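Local coordinates for protein putative alcohol dehydrogenase (PDB 4J6F) that probably works as an NAD(P)-dependent, zinc-binding alcohol dehydrogenase of the medium-chain dehydrogenase/reductase family, at residues A[146-151]-A[195-200]; A[135-140]-A[334-339]; A[79-84]-A[363-368]; A[73-78]-A[369-374]; A[241-246]-A[254-259]. One frame throughout, in Å; residues are numbered along the deposited sequence.

Contact 1. Residues A[146-151]-A[195-200]; sequences DSLADI and GERMLE
L148 and R197 carry nearly all of this small contact, and they meet as methyl against guanidinium. The two side chains approach from opposite directions, and the CD1 branch of L148 settles over one face of the planar group, 3.3 Å above its plane and displaced toward the rim. Its nearest atom there is NH1 of R197, 3.4 Å from L148 CD1. With CG of L148 turned anti to its own carbonyl carbon (chi1 -57°), the isobutyl group reaches across to the helix, while the arginine chain bends at chi2 and chi3 before presenting its flat end.

No hydrogen bond joins the segments; D146 O lies obliquely off the guanidinium, 4.3 Å from R197 NH2. The carboxylate of D146 stands farther off, so any attraction to the arginine is likely to be modest. R197 instead uses NE in a salt bridge to D335, which holds the group whose face the leucine covers. Within the loop, S147 OG accepts from A149 N at 3.3 Å, an ST turn that shapes the backbone around L148.

The loop runs between strands 133-140 and 152-153, facing helix 189-201. E297 of the second subunit bonds to S147 OG and L148 N, while helix 218-229 packs on another side of helix 189-201, against E196, M198 and L199.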
# COMPACT_ATOMS: atom_id res chain seq x y z
N ASP A 146 14.71 2.13 15.09
CA ASP A 146 14.24 3.07 14.06
C ASP A 146 12.78 2.83 13.67
O ASP A 146 12.34 3.20 12.57
CB ASP A 146 15.15 3.02 12.83
CG ASP A 146 15.13 1.66 12.12
OD1 ASP A 146 14.44 0.73 12.58
OD2 ASP A 146 15.82 1.53 11.09
N SER A 147 12.03 2.20 14.58
CA SER A 147 10.60 1.97 14.40
C SER A 147 9.83 3.27 14.64
O SER A 147 10.24 4.10 15.46
CB SER A 147 10.12 0.88 15.34
OG SER A 147 8.73 0.68 15.19
N LEU A 148 8.73 3.45 13.91
CA LEU A 148 7.89 4.64 14.08
C LEU A 148 6.55 4.27 14.70
O LEU A 148 5.59 5.04 14.67
CB LEU A 148 7.72 5.39 12.74
CG LEU A 148 9.00 5.85 12.00
CD1 LEU A 148 8.67 6.76 10.82
CD2 LEU A 148 10.01 6.53 12.92
N ALA A 149 6.49 3.07 15.29
CA ALA A 149 5.25 2.53 15.85
C ALA A 149 4.69 3.31 17.06
O ALA A 149 3.48 3.31 17.27
CB ALA A 149 5.42 1.06 16.19
N ASP A 150 5.56 3.96 17.84
CA ASP A 150 5.14 4.58 19.10
C ASP A 150 5.39 6.08 19.14
O ASP A 150 5.33 6.69 20.21
CB ASP A 150 5.85 3.93 20.30
CG ASP A 150 5.52 2.45 20.47
OD1 ASP A 150 4.36 2.05 20.21
OD2 ASP A 150 6.42 1.68 20.86
N ILE A 151 5.65 6.68 17.98
CA ILE A 151 6.00 8.09 17.91
C ILE A 151 4.94 9.01 18.51
O ILE A 151 3.75 8.67 18.56
CB ILE A 151 6.25 8.57 16.48
CG1 ILE A 151 5.08 8.17 15.58
CG2 ILE A 151 7.58 8.04 15.97
CD1 ILE A 151 5.11 8.82 14.21
N GLY A 195 7.56 14.85 4.49
CA GLY A 195 7.98 14.71 3.10
C GLY A 195 9.04 13.64 2.86
O GLY A 195 8.82 12.73 2.06
N GLU A 196 10.18 13.74 3.54
CA GLU A 196 11.26 12.74 3.37
C GLU A 196 10.80 11.31 3.56
O GLU A 196 11.12 10.46 2.72
CB GLU A 196 12.43 12.99 4.32
CG GLU A 196 13.68 13.53 3.65
CD GLU A 196 14.16 12.68 2.49
OE1 GLU A 196 14.62 11.54 2.71
OE2 GLU A 196 14.11 13.16 1.35
N ARG A 197 10.06 11.04 4.65
CA ARG A 197 9.63 9.68 5.00
C ARG A 197 8.80 9.13 3.86
O ARG A 197 9.00 8.01 3.42
CB ARG A 197 8.78 9.67 6.27
CG ARG A 197 9.05 8.54 7.26
CD ARG A 197 9.41 7.20 6.64
NE ARG A 197 10.47 6.51 7.39
CZ ARG A 197 10.30 5.39 8.08
NH1 ARG A 197 9.12 4.80 8.14
NH2 ARG A 197 11.32 4.85 8.73
N MSE A 198 7.88 9.97 3.37
CA MSE A 198 6.99 9.60 2.27
C MSE A 198 7.82 9.16 1.11
O MSE A 198 7.57 8.09 0.55
CB MSE A 198 6.09 10.77 1.89
CG MSE A 198 4.91 10.94 2.83
SE MSE A 198 3.87 12.54 2.30
CE MSE A 198 3.10 11.92 0.60
N LEU A 199 8.83 9.95 0.76
CA LEU A 199 9.69 9.64 -0.39
C LEU A 199 10.55 8.40 -0.16
O LEU A 199 10.92 7.71 -1.11
CB LEU A 199 10.56 10.84 -0.77
CG LEU A 199 9.77 12.05 -1.30
CD1 LEU A 199 10.70 13.17 -1.72
CD2 LEU A 199 8.84 11.66 -2.44
N GLU A 200 10.84 8.12 1.11
CA GLU A 200 11.62 6.95 1.49
C GLU A 200 10.74 5.68 1.46
O GLU A 200 11.19 4.60 1.04
CB GLU A 200 12.24 7.20 2.87
CG GLU A 200 13.38 6.27 3.25
CD GLU A 200 14.72 6.66 2.64
OE1 GLU A 200 15.75 6.20 3.18
OE2 GLU A 200 14.76 7.41 1.63

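Contact 2. Residues A[135-140]-A[334-339]; sequences MVDFSI and ADFRRL
F336 is met by M135 on strand 133-140 and by D137 in the short break of that strand, and all three are buried. The tight part is D137 against the phenyl ring. Its CB stands over one face, 3.7 Å from the centroid of the F336 ring and 22° off the ring normal, a CH-pi contact displaced toward the rim at CZ. The carboxylate follows the same face, its plane only 10° from that of the ring, which makes the two flat groups stacked. With CG anti to the backbone N, chi1 171° lays the carboxylate along the ring face. M135 and F336 approach from opposite directions, and the selenomethionine sets its CE methyl obliquely at the far end of the ring, 3.7 Å from F336 CE1.

Elsewhere the helix is more loosely engaged. On its polar side, R338 NH2 pairs with D335 OD1 at 2.7 Å, a salt bridge whose hydrogen bond is weak, and both residues also pair with helix 189-201, R338 with E196 and D335 with R197.

The carboxylate's polar needs are met outside the stack. OD1 of D137 takes two donors from S139: the backbone N at 2.9 Å, from above the carboxylate plane and closing an Asx turn, and OG, on the syn lone pair. OD2 bonds to Y141 OH and to a bound glycerol, probably from the crystallisation liquor. The chemistry implies a division of labour: the methylene and the selenomethionine methyl supply dispersion against the ring, while hydrogen bonds hold the buried carboxylate flat beside it.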
# COMPACT_ATOMS: atom_id res chain seq x y z
N MSE A 135 17.57 24.41 16.01
CA MSE A 135 16.36 23.96 15.38
C MSE A 135 15.92 22.74 16.13
O MSE A 135 16.68 21.78 16.24
CB MSE A 135 16.72 23.58 13.97
CG MSE A 135 15.48 23.33 13.13
SE MSE A 135 16.08 22.48 11.47
CE MSE A 135 14.78 21.01 11.42
N VAL A 136 14.70 22.77 16.65
CA VAL A 136 14.12 21.66 17.39
C VAL A 136 13.66 20.53 16.47
O VAL A 136 12.94 20.77 15.49
CB VAL A 136 12.91 22.13 18.21
CG1 VAL A 136 12.14 20.95 18.78
CG2 VAL A 136 13.35 23.06 19.32
N ASP A 137 14.06 19.30 16.77
CA ASP A 137 13.43 18.13 16.16
C ASP A 137 12.19 17.83 16.99
O ASP A 137 12.30 17.43 18.15
CB ASP A 137 14.38 16.94 16.16
CG ASP A 137 13.71 15.64 15.74
OD1 ASP A 137 12.49 15.65 15.43
OD2 ASP A 137 14.40 14.61 15.71
N PHE A 138 11.02 18.02 16.41
CA PHE A 138 9.78 17.90 17.17
C PHE A 138 9.44 16.45 17.61
O PHE A 138 8.53 16.25 18.41
CB PHE A 138 8.60 18.57 16.41
CG PHE A 138 8.03 17.74 15.27
CD1 PHE A 138 8.85 17.18 14.28
CD2 PHE A 138 6.65 17.54 15.18
CE1 PHE A 138 8.31 16.44 13.24
CE2 PHE A 138 6.10 16.79 14.14
CZ PHE A 138 6.93 16.24 13.16
N SER A 139 10.18 15.46 17.10
CA SER A 139 9.83 14.05 17.30
C SER A 139 10.03 13.56 18.72
O SER A 139 11.05 13.84 19.34
CB SER A 139 10.65 13.15 16.40
OG SER A 139 10.54 13.56 15.06
N ILE A 140 9.04 12.83 19.24
CA ILE A 140 9.23 11.99 20.42
C ILE A 140 9.20 10.57 19.88
O ILE A 140 8.17 10.10 19.44
CB ILE A 140 8.13 12.18 21.48
CG1 ILE A 140 7.98 13.65 21.82
CG2 ILE A 140 8.44 11.37 22.73
CD1 ILE A 140 6.63 13.97 22.45
N ALA A 334 17.21 8.95 11.09
CA ALA A 334 18.08 9.03 9.91
C ALA A 334 17.49 10.01 8.93
O ALA A 334 18.22 10.79 8.32
CB ALA A 334 18.26 7.66 9.26
N ASP A 335 16.17 9.97 8.79
CA ASP A 335 15.46 10.91 7.94
C ASP A 335 15.76 12.34 8.40
O ASP A 335 16.09 13.19 7.59
CB ASP A 335 13.96 10.62 7.91
CG ASP A 335 13.65 9.24 7.33
OD1 ASP A 335 14.36 8.82 6.39
OD2 ASP A 335 12.71 8.56 7.80
N PHE A 336 15.69 12.57 9.71
CA PHE A 336 15.97 13.90 10.24
C PHE A 336 17.40 14.35 9.97
O PHE A 336 17.64 15.52 9.65
CB PHE A 336 15.66 13.98 11.73
CG PHE A 336 15.77 15.38 12.28
CD1 PHE A 336 14.71 16.27 12.17
CD2 PHE A 336 16.95 15.82 12.87
CE1 PHE A 336 14.81 17.56 12.65
CE2 PHE A 336 17.05 17.11 13.36
CZ PHE A 336 15.99 17.99 13.25
N ARG A 337 18.36 13.44 10.11
CA ARG A 337 19.75 13.78 9.87
C ARG A 337 19.94 14.24 8.43
O ARG A 337 20.57 15.27 8.17
CB ARG A 337 20.66 12.61 10.22
CG ARG A 337 21.16 12.63 11.65
CD ARG A 337 22.07 11.44 11.92
NE ARG A 337 21.40 10.38 12.69
CZ ARG A 337 21.09 9.17 12.22
NH1 ARG A 337 21.39 8.83 10.97
NH2 ARG A 337 20.49 8.29 13.01
N ARG A 338 19.34 13.48 7.51
CA ARG A 338 19.39 13.78 6.09
C ARG A 338 18.79 15.15 5.83
O ARG A 338 19.30 15.91 5.00
CB ARG A 338 18.64 12.73 5.28
CG ARG A 338 18.78 12.89 3.77
CD ARG A 338 18.67 11.55 3.07
NE ARG A 338 17.36 10.93 3.29
CZ ARG A 338 17.11 9.90 4.11
NH1 ARG A 338 18.08 9.31 4.79
NH2 ARG A 338 15.87 9.46 4.24
N LEU A 339 17.72 15.47 6.54
CA LEU A 339 17.09 16.77 6.39
C LEU A 339 18.04 17.88 6.83
O LEU A 339 18.28 18.83 6.09
CB LEU A 339 15.77 16.82 7.16
CG LEU A 339 15.06 18.15 7.32
CD1 LEU A 339 14.81 18.74 5.94
CD2 LEU A 339 13.77 17.93 8.07

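Contact 3. Residues A[79-84]-A[363-368]; sequences WVREGA and RAQTDF
R81 and Q365 are joined by a single weak hydrogen bond, and they make the whole of the direct contact between these segments. NH1 of R81 lies 2.6 Å from OE1 of Q365, and the N-H...O angle of 117° shows how poorly the donor is directed. The oxygen meets the edge of the guanidinium, near its plane, and CG of the glutamine also lies at that edge. The amide itself is turned 57° from the guanidinium, so the two groups do not stack. The side chains slide past each other in opposite directions, the arginine bending at chi3 (79°) to bring NH1 round to the amide.

In the next shell, the stronger polar partner of R81 is the carbonyl of G43, which accepts from NE and probably limits the rotation of the guanidinium. E82 offers NH2 a long ion pair, with R81 NH2 3.7 Å from E82 OE2. L48 touches both side chains, and Q365 also rests on D77 and V78. Replacing Q365 by an alanine would probably deprive R81 NH1 of its acceptor across the helix pair and open a gap beside V78 and L48.

Farther out, the backbone ends helix 75-82 just past R81. G83, with positive phi, is the C-prime residue of a Schellman motif in which A84 N reaches W79 O at 2.9 Å. The result is a Schellman-ended helix bridged to helix 361-370 by one side-chain pair, uniting early and late parts of the chain as in the catalytic domain of medium-chain dehydrogenases.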
# COMPACT_ATOMS: atom_id res chain seq x y z
N TRP A 79 -5.86 20.26 12.93
CA TRP A 79 -6.55 19.00 13.14
C TRP A 79 -6.55 18.52 14.59
O TRP A 79 -7.56 17.99 15.05
CB TRP A 79 -6.06 17.92 12.19
CG TRP A 79 -6.47 18.19 10.76
CD1 TRP A 79 -7.65 18.76 10.31
CD2 TRP A 79 -5.71 17.89 9.60
NE1 TRP A 79 -7.65 18.84 8.93
CE2 TRP A 79 -6.47 18.31 8.47
CE3 TRP A 79 -4.46 17.32 9.39
CZ2 TRP A 79 -6.02 18.16 7.16
CZ3 TRP A 79 -4.00 17.17 8.08
CH2 TRP A 79 -4.78 17.58 6.98
N VAL A 80 -5.46 18.72 15.31
CA VAL A 80 -5.45 18.37 16.73
C VAL A 80 -6.49 19.21 17.48
O VAL A 80 -7.24 18.69 18.29
CB VAL A 80 -4.06 18.50 17.37
CG1 VAL A 80 -4.13 18.49 18.88
CG2 VAL A 80 -3.15 17.39 16.88
N ARG A 81 -6.55 20.50 17.18
CA ARG A 81 -7.47 21.40 17.86
C ARG A 81 -8.90 21.00 17.56
O ARG A 81 -9.72 20.90 18.46
CB ARG A 81 -7.23 22.84 17.44
CG ARG A 81 -8.02 23.89 18.20
CD ARG A 81 -8.00 25.19 17.42
NE ARG A 81 -8.98 25.11 16.34
CZ ARG A 81 -8.80 25.58 15.11
NH1 ARG A 81 -7.68 26.19 14.77
NH2 ARG A 81 -9.77 25.44 14.21
N GLU A 82 -9.20 20.74 16.29
CA GLU A 82 -10.55 20.29 15.89
C GLU A 82 -10.89 18.87 16.36
O GLU A 82 -12.06 18.54 16.49
CB GLU A 82 -10.74 20.40 14.38
CG GLU A 82 -10.45 21.79 13.86
CD GLU A 82 -10.70 21.94 12.37
OE1 GLU A 82 -10.22 21.09 11.59
OE2 GLU A 82 -11.36 22.92 11.97
N GLY A 83 -9.87 18.05 16.63
CA GLY A 83 -10.08 16.64 16.96
C GLY A 83 -10.49 15.89 15.70
O GLY A 83 -11.28 14.94 15.73
N ALA A 84 -9.94 16.32 14.57
CA ALA A 84 -10.42 15.86 13.29
C ALA A 84 -9.77 14.59 12.76
O ALA A 84 -9.77 14.38 11.55
CB ALA A 84 -10.29 16.97 12.29
N ARG A 363 -5.42 35.51 13.77
CA ARG A 363 -5.26 36.00 12.41
C ARG A 363 -4.34 35.04 11.64
O ARG A 363 -4.61 34.71 10.48
CB ARG A 363 -4.70 37.42 12.41
CG ARG A 363 -4.80 38.13 11.06
CD ARG A 363 -4.11 39.49 11.09
NE ARG A 363 -2.85 39.47 10.35
CZ ARG A 363 -1.64 39.62 10.90
NH1 ARG A 363 -0.55 39.57 10.13
NH2 ARG A 363 -1.51 39.83 12.20
N ALA A 364 -3.27 34.59 12.31
CA ALA A 364 -2.31 33.65 11.72
C ALA A 364 -2.97 32.35 11.27
O ALA A 364 -2.73 31.88 10.16
CB ALA A 364 -1.20 33.35 12.70
N GLN A 365 -3.79 31.76 12.13
CA GLN A 365 -4.36 30.47 11.80
C GLN A 365 -5.52 30.56 10.80
O GLN A 365 -5.79 29.60 10.06
CB GLN A 365 -4.78 29.71 13.06
CG GLN A 365 -5.06 28.26 12.76
CD GLN A 365 -4.69 27.38 13.91
OE1 GLN A 365 -5.38 27.36 14.92
NE2 GLN A 365 -3.60 26.64 13.77
N THR A 366 -6.20 31.71 10.79
CA THR A 366 -7.22 31.98 9.79
C THR A 366 -6.54 32.00 8.43
O THR A 366 -6.94 31.28 7.50
CB THR A 366 -7.99 33.28 10.07
OG1 THR A 366 -8.47 33.27 11.42
CG2 THR A 366 -9.19 33.39 9.20
N ASP A 367 -5.47 32.79 8.33
CA ASP A 367 -4.68 32.82 7.12
C ASP A 367 -4.12 31.45 6.79
O ASP A 367 -4.11 31.06 5.62
CB ASP A 367 -3.56 33.84 7.25
CG ASP A 367 -4.07 35.25 7.11
OD1 ASP A 367 -5.31 35.44 7.07
OD2 ASP A 367 -3.23 36.17 7.05
N PHE A 368 -3.70 30.71 7.81
CA PHE A 368 -3.17 29.37 7.59
C PHE A 368 -4.19 28.44 6.95
O PHE A 368 -3.85 27.67 6.05
CB PHE A 368 -2.69 28.75 8.88
CG PHE A 368 -2.13 27.38 8.69
CD1 PHE A 368 -0.86 27.20 8.16
CD2 PHE A 368 -2.88 26.25 9.02
CE1 PHE A 368 -0.34 25.94 7.97
CE2 PHE A 368 -2.37 24.98 8.83
CZ PHE A 368 -1.10 24.83 8.31

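Contact 4. Residues A[73-78]-A[369-374]; sequences MNNTDV and MAKNFV
V78 and selenomethionine M369 lose the most surface here, and they meet through their methyl groups. CG1 of V78 lies 3.7 Å from CE of M369, and its other branch, CG2, faces CG of the same residue, so the valine straddles a side chain that bends at chi3 and crosses it at a slant. V78 is buried, whereas M369 is exposed and forms the outer part of this apolar patch.

K371 supplies the polar half. Its NZ donates to OD1 of N75 at 2.7 Å, in the carbonyl plane and on a lone pair, with a C=O...N angle of 143°. The lysine bends at chi2 and chi4 to get there, starting from a backbone with positive phi (62°) just where helix 361-370 has ended. The same ammonium group makes a cation-pi contact with F368, which probably helps to hold it in place. A leucine in place of N75 would probably leave K371 NZ without its amide acceptor, held more loosely against F368.

Just before helix 75-82, N74 N bonds to OD2 of D77, a residue of its first turn. The helix start thus meets the end of helix 361-370, consistent with a catalytic domain assembled from both chain ends, as medium-chain dehydrogenases have.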
# COMPACT_ATOMS: atom_id res chain seq x y z
N MSE A 73 3.91 26.97 11.35
CA MSE A 73 2.57 26.37 11.45
C MSE A 73 2.39 25.17 10.53
O MSE A 73 2.91 25.15 9.42
CB MSE A 73 1.51 27.40 11.12
CG MSE A 73 1.81 28.76 11.72
SE MSE A 73 0.24 29.93 11.45
CE MSE A 73 -0.97 29.18 12.82
N ASN A 74 1.65 24.18 11.01
CA ASN A 74 1.36 22.95 10.26
C ASN A 74 -0.10 22.51 10.37
O ASN A 74 -0.80 22.87 11.32
CB ASN A 74 2.26 21.83 10.76
CG ASN A 74 3.71 22.09 10.46
OD1 ASN A 74 4.15 22.02 9.31
ND2 ASN A 74 4.45 22.43 11.50
N ASN A 75 -0.55 21.70 9.42
CA ASN A 75 -1.91 21.20 9.46
C ASN A 75 -2.29 20.50 10.78
O ASN A 75 -3.41 20.63 11.29
CB ASN A 75 -2.14 20.28 8.27
CG ASN A 75 -2.38 21.05 7.00
OD1 ASN A 75 -2.50 22.27 7.02
ND2 ASN A 75 -2.47 20.35 5.89
N THR A 76 -1.33 19.77 11.34
CA THR A 76 -1.58 19.04 12.56
C THR A 76 -2.01 19.97 13.70
O THR A 76 -2.77 19.54 14.56
CB THR A 76 -0.38 18.16 12.92
OG1 THR A 76 -0.78 17.22 13.91
CG2 THR A 76 0.78 18.98 13.44
N ASP A 77 -1.54 21.22 13.70
CA ASP A 77 -2.01 22.27 14.64
C ASP A 77 -3.53 22.31 14.67
O ASP A 77 -4.15 22.26 15.74
CB ASP A 77 -1.58 23.66 14.17
CG ASP A 77 -0.08 23.88 14.19
OD1 ASP A 77 0.69 22.97 14.60
OD2 ASP A 77 0.33 25.00 13.79
N VAL A 78 -4.09 22.43 13.47
CA VAL A 78 -5.50 22.64 13.23
C VAL A 78 -6.26 21.37 13.54
O VAL A 78 -7.20 21.37 14.34
CB VAL A 78 -5.74 23.08 11.76
CG1 VAL A 78 -7.22 23.11 11.42
CG2 VAL A 78 -5.15 24.44 11.51
N MSE A 369 -5.44 28.51 7.41
CA MSE A 369 -6.48 27.62 6.93
C MSE A 369 -6.90 28.01 5.55
O MSE A 369 -7.32 27.16 4.77
CB MSE A 369 -7.67 27.66 7.88
CG MSE A 369 -7.49 26.77 9.11
SE MSE A 369 -8.83 27.22 10.51
CE MSE A 369 -9.88 25.56 10.54
N ALA A 370 -6.80 29.29 5.20
CA ALA A 370 -7.25 29.72 3.87
C ALA A 370 -6.33 29.21 2.76
O ALA A 370 -6.79 28.91 1.66
CB ALA A 370 -7.41 31.24 3.79
N LYS A 371 -5.03 29.11 3.06
CA LYS A 371 -4.03 28.63 2.09
C LYS A 371 -3.88 29.49 0.84
O LYS A 371 -3.53 28.96 -0.23
CB LYS A 371 -4.32 27.19 1.67
CG LYS A 371 -4.58 26.22 2.80
CD LYS A 371 -3.31 25.70 3.39
CE LYS A 371 -3.60 24.45 4.19
NZ LYS A 371 -2.80 24.42 5.45
N ASN A 372 -4.14 30.79 0.95
CA ASN A 372 -3.84 31.73 -0.13
C ASN A 372 -2.44 32.28 0.02
O ASN A 372 -2.24 33.50 0.16
CB ASN A 372 -4.86 32.86 -0.19
CG ASN A 372 -6.26 32.34 -0.39
OD1 ASN A 372 -6.50 31.49 -1.25
ND2 ASN A 372 -7.19 32.82 0.41
N PHE A 373 -1.48 31.36 0.01
CA PHE A 373 -0.06 31.65 0.17
C PHE A 373 0.74 30.41 -0.24
O PHE A 373 0.17 29.32 -0.41
CB PHE A 373 0.26 32.03 1.62
CG PHE A 373 0.06 30.91 2.60
CD1 PHE A 373 1.06 29.97 2.81
CD2 PHE A 373 -1.13 30.79 3.29
CE1 PHE A 373 0.87 28.93 3.70
CE2 PHE A 373 -1.32 29.74 4.19
CZ PHE A 373 -0.32 28.81 4.38
N VAL A 374 2.05 30.58 -0.39
CA VAL A 374 2.93 29.46 -0.72
C VAL A 374 4.00 29.23 0.34
O VAL A 374 4.47 30.17 0.98
CB VAL A 374 3.62 29.64 -2.08
CG1 VAL A 374 4.57 28.48 -2.34
CG2 VAL A 374 2.58 29.74 -3.18

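Contact 5. Residues A[241-246]-A[254-259]; sequences GKEAAM and VVTRGQ
OE2 of E243 takes the hydroxyl hydrogen of T256, with OG1 of T256 2.7 Å away on the anti lone pair of the carboxylate. This bond ties helix 243-248 to strand 253-256 within one beta-alpha-beta unit of a Rossmann-type fold, where the helix connects strand 233-238 to its parallel neighbour at the sheet's edge. The glutamate bends at chi2 (80°), which turns its carboxylate back toward the start of the helix while the threonine crosses it at about a right angle. There G241 N adds weak hydrogen bonds to both oxygens, the shorter being 3.0 Å from G241 N to E243 OE1. The carboxylate is therefore gripped by one sound donor on the strand and one weak donor on its own loop.

Beside this polar link, V254 supplies the apolar part. Its CG1 branch meets the aliphatic stem of the glutamate, 3.8 Å from E243 CG, so a charged residue contributes hydrocarbon as well as oxygen. Selenomethionine M246 shares only the base of its side chain with the valine; the rest leads away to A236 and A238 of strand 233-238 and to V374. K242 turns elsewhere too, with NZ bonded to K371 O and S216 OG. The other branch of V254, CG2, sits between E243 O, at 3.6 Å, and, one turn further along the helix, M246 CB, at 3.8 Å.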
# COMPACT_ATOMS: atom_id res chain seq x y z
N GLY A 241 -3.39 30.08 -10.32
CA GLY A 241 -2.52 31.20 -9.92
C GLY A 241 -1.28 30.82 -9.11
O GLY A 241 -0.54 31.69 -8.66
N LYS A 242 -1.06 29.52 -8.91
CA LYS A 242 0.06 29.06 -8.10
C LYS A 242 1.12 28.37 -8.97
O LYS A 242 2.15 27.92 -8.45
CB LYS A 242 -0.43 28.11 -6.99
CG LYS A 242 -1.50 28.64 -6.04
CD LYS A 242 -0.88 29.36 -4.85
CE LYS A 242 -1.89 29.64 -3.74
NZ LYS A 242 -2.13 28.46 -2.84
N GLU A 243 0.86 28.30 -10.27
CA GLU A 243 1.73 27.58 -11.23
C GLU A 243 3.16 28.11 -11.22
O GLU A 243 4.12 27.34 -11.07
CB GLU A 243 1.18 27.65 -12.66
CG GLU A 243 -0.21 27.07 -12.88
CD GLU A 243 -1.35 28.01 -12.46
OE1 GLU A 243 -1.09 29.18 -12.09
OE2 GLU A 243 -2.52 27.56 -12.51
N ALA A 244 3.30 29.43 -11.38
CA ALA A 244 4.62 30.03 -11.47
C ALA A 244 5.40 29.83 -10.18
O ALA A 244 6.62 29.66 -10.22
CB ALA A 244 4.53 31.50 -11.84
N ALA A 245 4.70 29.82 -9.05
CA ALA A 245 5.34 29.55 -7.77
C ALA A 245 5.89 28.13 -7.70
O ALA A 245 6.95 27.90 -7.09
CB ALA A 245 4.38 29.80 -6.62
N MSE A 246 5.19 27.18 -8.31
CA MSE A 246 5.62 25.78 -8.27
C MSE A 246 6.84 25.62 -9.12
O MSE A 246 7.79 24.96 -8.72
CB MSE A 246 4.52 24.82 -8.68
CG MSE A 246 3.31 24.86 -7.75
SE MSE A 246 3.75 24.37 -5.89
CE MSE A 246 4.28 26.11 -5.13
N VAL A 254 3.69 21.96 -14.32
CA VAL A 254 2.57 22.18 -13.43
C VAL A 254 1.26 21.87 -14.15
O VAL A 254 1.10 22.15 -15.33
CB VAL A 254 2.57 23.62 -12.87
CG1 VAL A 254 1.51 23.80 -11.80
CG2 VAL A 254 3.93 23.96 -12.29
N VAL A 255 0.34 21.26 -13.42
CA VAL A 255 -0.99 20.97 -13.89
C VAL A 255 -1.93 21.74 -12.95
O VAL A 255 -1.85 21.60 -11.73
CB VAL A 255 -1.26 19.45 -13.82
CG1 VAL A 255 -2.74 19.15 -13.99
CG2 VAL A 255 -0.46 18.70 -14.88
N THR A 256 -2.80 22.57 -13.52
CA THR A 256 -3.77 23.35 -12.76
C THR A 256 -4.99 22.50 -12.43
O THR A 256 -5.57 21.87 -13.32
CB THR A 256 -4.20 24.61 -13.54
OG1 THR A 256 -3.04 25.35 -13.94
CG2 THR A 256 -5.09 25.49 -12.70
N ARG A 257 -5.37 22.47 -11.16
CA ARG A 257 -6.43 21.58 -10.72
C ARG A 257 -7.76 21.87 -11.42
O ARG A 257 -8.44 20.94 -11.85
CB ARG A 257 -6.60 21.63 -9.20
CG ARG A 257 -7.23 20.37 -8.62
CD ARG A 257 -7.54 20.56 -7.14
NE ARG A 257 -6.34 20.70 -6.30
CZ ARG A 257 -5.89 21.86 -5.81
NH1 ARG A 257 -6.54 23.00 -6.07
NH2 ARG A 257 -4.80 21.88 -5.06
N GLY A 258 -8.10 23.16 -11.54
CA GLY A 258 -9.37 23.60 -12.10
C GLY A 258 -9.92 22.82 -13.29
O GLY A 258 -10.78 21.96 -13.14
N GLN A 259 -9.40 23.13 -14.48
CA GLN A 259 -10.02 22.70 -15.74
C GLN A 259 -9.34 21.52 -16.44
O GLN A 259 -8.12 21.31 -16.34
CB GLN A 259 -10.18 23.90 -16.70
CG GLN A 259 -8.93 24.32 -17.50
CD GLN A 259 -7.70 24.60 -16.63
OE1 GLN A 259 -7.79 25.25 -15.59
NE2 GLN A 259 -6.55 24.11 -17.07

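How the contacts relate
From the N terminus, 73-78 opens the outermost loop, which contact 4 closes at 369-374; contact 3, between 79-84 and 363-368, closes just within it, using the same two helices. Contact 2 forms the next ring inward, from 135-140 to 334-339. It encloses two loops in series: contact 1, closed at 195-200, and then the short contact 5. None cross. Contacts 1 and 2 touch through salt bridges E196-R338 and R197-D335, linking helices 189-201 and 333-344. Contact 5, in the Rossmann-type sheet, meets contact 4 through K242 and V374, about 18 Å between centres, joining that sheet's edge region to the paired helices 75-82 and 361-370.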